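Glyoxalase family protein (Listeria monocytogenes, PDB 2P7Q) catalyses the hydration of the antibiotic fosfomycin, most likely with manganese(II) as cofactor, and so confers fosfomycin resistance. Local coordinates at residues His7-Val12 with Cys55-Asp60. The protein carries 1 engineered substitution. Numbering follows the deposited sequence.
Sequences HITLIV and CIMEGD. With MN (manganese (II) ion), chain I; GG6 ([(1S,2S)-1,2-dihydroxypropyl]phosphonic acid), chain J.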
loop_
_atom_site.group_PDB
_atom_site.type_symbol
_atom_site.label_atom_id
_atom_site.label_comp_id
_atom_site.label_asym_id
_atom_site.label_seq_id
_atom_site.Cartn_x
_atom_site.Cartn_y
_atom_site.Cartn_z
ATOM N N HIS A 7 2.960 -8.449 -1.385
ATOM C CA HIS A 7 3.727 -7.457 -2.119
ATOM C C HIS A 7 2.821 -6.312 -2.552
ATOM O O HIS A 7 1.604 -6.383 -2.398
ATOM C CB HIS A 7 4.359 -8.093 -3.362
ATOM C CG HIS A 7 3.367 -8.667 -4.327
ATOM N ND1 HIS A 7 2.921 -9.969 -4.251
ATOM C CD2 HIS A 7 2.741 -8.117 -5.394
ATOM C CE1 HIS A 7 2.064 -10.199 -5.233
ATOM N NE2 HIS A 7 1.939 -9.092 -5.942
ATOM N N ILE A 8 3.427 -5.264 -3.094
ATOM C CA ILE A 8 2.700 -4.094 -3.567
ATOM C C ILE A 8 3.240 -3.784 -4.958
ATOM O O ILE A 8 4.441 -3.595 -5.139
ATOM C CB ILE A 8 2.928 -2.891 -2.632
ATOM C CG1 ILE A 8 2.448 -3.246 -1.221
ATOM C CG2 ILE A 8 2.209 -1.673 -3.163
ATOM C CD1 ILE A 8 2.580 -2.135 -0.203
ATOM N N THR A 9 2.356 -3.747 -5.944
ATOM C CA THR A 9 2.771 -3.490 -7.309
ATOM C C THR A 9 2.337 -2.121 -7.792
ATOM O O THR A 9 1.151 -1.827 -7.843
ATOM C CB THR A 9 2.180 -4.545 -8.274
ATOM O OG1 THR A 9 2.705 -5.836 -7.955
ATOM C CG2 THR A 9 2.508 -4.212 -9.715
ATOM N N LEU A 10 3.302 -1.284 -8.153
ATOM C CA LEU A 10 2.981 0.038 -8.667
ATOM C C LEU A 10 3.212 0.055 -10.169
ATOM O O LEU A 10 4.025 -0.699 -10.694
ATOM C CB LEU A 10 3.841 1.099 -7.997
ATOM C CG LEU A 10 3.681 1.163 -6.481
ATOM C CD1 LEU A 10 4.539 2.294 -5.928
ATOM C CD2 LEU A 10 2.198 1.365 -6.128
ATOM N N ILE A 11 2.479 0.914 -10.858
ATOM C CA ILE A 11 2.592 1.035 -12.299
ATOM C C ILE A 11 3.194 2.404 -12.600
ATOM O O ILE A 11 2.729 3.421 -12.081
ATOM C CB ILE A 11 1.210 0.918 -12.952
ATOM C CG1 ILE A 11 0.522 -0.361 -12.462
ATOM C CG2 ILE A 11 1.346 0.924 -14.469
ATOM C CD1 ILE A 11 1.311 -1.637 -12.710
ATOM N N VAL A 12 4.229 2.422 -13.432
ATOM C CA VAL A 12 4.924 3.664 -13.781
ATOM C C VAL A 12 5.198 3.780 -15.283
ATOM O O VAL A 12 5.385 2.779 -15.972
ATOM C CB VAL A 12 6.260 3.743 -13.030
ATOM C CG1 VAL A 12 6.020 3.945 -11.547
ATOM C CG2 VAL A 12 7.037 2.453 -13.247
ATOM N N CYS A 55 7.014 -4.158 -6.226
ATOM C CA CYS A 55 7.126 -4.450 -7.647
ATOM C C CYS A 55 6.782 -3.229 -8.484
ATOM O O CYS A 55 5.807 -2.533 -8.215
ATOM C CB CYS A 55 6.203 -5.590 -8.035
ATOM S SG CYS A 55 6.664 -7.161 -7.331
ATOM N N ILE A 56 7.594 -2.979 -9.503
ATOM C CA ILE A 56 7.395 -1.850 -10.399
ATOM C C ILE A 56 7.248 -2.381 -11.827
ATOM O O ILE A 56 8.086 -3.141 -12.305
ATOM C CB ILE A 56 8.592 -0.876 -10.320
ATOM C CG1 ILE A 56 8.817 -0.434 -8.869
ATOM C CG2 ILE A 56 8.334 0.344 -11.180
ATOM C CD1 ILE A 56 7.657 0.368 -8.261
ATOM N N MET A 57 6.159 -1.995 -12.484
ATOM C CA MET A 57 5.874 -2.408 -13.851
ATOM C C MET A 57 5.683 -1.176 -14.711
ATOM O O MET A 57 5.130 -0.178 -14.252
ATOM C CB MET A 57 4.598 -3.237 -13.911
ATOM C CG MET A 57 4.740 -4.655 -13.435
ATOM S SD MET A 57 3.200 -5.547 -13.716
ATOM C CE MET A 57 3.208 -5.698 -15.481
ATOM N N GLU A 58 6.120 -1.249 -15.962
ATOM C CA GLU A 58 5.988 -0.110 -16.861
ATOM C C GLU A 58 4.673 -0.225 -17.625
ATOM O O GLU A 58 4.316 -1.296 -18.118
ATOM C CB GLU A 58 7.193 -0.055 -17.824
ATOM C CG GLU A 58 7.444 1.316 -18.474
ATOM C CD GLU A 58 8.827 1.432 -19.139
ATOM O OE1 GLU A 58 9.141 0.624 -20.038
ATOM O OE2 GLU A 58 9.603 2.338 -18.761
ATOM N N GLY A 59 3.942 0.881 -17.691
ATOM C CA GLY A 59 2.672 0.888 -18.390
ATOM C C GLY A 59 2.199 2.312 -18.581
ATOM O O GLY A 59 2.781 3.236 -18.012
ATOM N N ASP A 60 1.147 2.494 -19.373
ATOM C CA ASP A 60 0.611 3.826 -19.639
ATOM C C ASP A 60 -0.447 4.276 -18.638
ATOM O O ASP A 60 -0.796 5.454 -18.582
ATOM C CB ASP A 60 0.011 3.888 -21.044
ATOM C CG ASP A 60 -0.712 5.203 -21.309
ATOM O OD1 ASP A 60 -0.026 6.246 -21.436
ATOM O OD2 ASP A 60 -1.963 5.196 -21.375
HETATM MN MN MN I . 0.649 -8.849 -7.844
HETATM O O1 GG6 J . 0.886 -10.642 -8.383
HETATM C C2 GG6 J . 1.807 -11.377 -9.209
HETATM C C3 GG6 J . 1.106 -12.667 -9.743
HETATM C C1 GG6 J . 2.301 -10.519 -10.428
HETATM O O2 GG6 J . 1.255 -10.128 -11.337
HETATM P P GG6 J . 3.159 -9.033 -9.932
HETATM O O3 GG6 J . 4.297 -9.421 -8.903
HETATM O O4 GG6 J . 3.756 -8.465 -11.114
HETATM O O5 GG6 J . 2.191 -7.982 -9.282
#
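T9 and C55 are paired in register at the ligand end of the parallel segments 7-12 and 55-58, parts of strands 4-12 and 52-58, the first and fourth of a βαβββ module of the glyoxalase (vicinal oxygen chelate) fold. Five backbone hydrogen bonds join them, from C55 N to I8 O through to G59 N, which reaches V12 O from above the carbonyl plane just past the strand end. T9, I11, C55 and M57 share one face, where the phosphonate product lies, and the H7 imidazole reaches the metal beside it.

The T9 side chain can be followed outward from this pairing. Its CB lies 3.6 Å from O5 of the product. With chi1 at -64°, OG1 sits beside the backbone N and passes alongside C55 CB. T9 OG1 donates a hydrogen bond to product O5 (2.6 Å); the other branch, CG2, lies 4.3 Å from M57 SD. The product chelates the manganese ion through O1 and O5, so O5 is gripped by both hydroxyl and metal. H7 NE2 binds the same ion at 2.3 Å, as do H69 and E118 of the second subunit. H7 and T9 also pair antiparallel with a strand of that subunit, carrying the sheet across the interface.

Farther along, I11 and M57 lie side by side, CD1 of I11 against M57 CB. On the other face L10 and V12 meet I56, which packs on helix 15-26, and K43 and L15 N hold the E58 carboxylate. With M57 SD anti to its CA (chi2 -174°), SD comes within 3.9 Å of product O4.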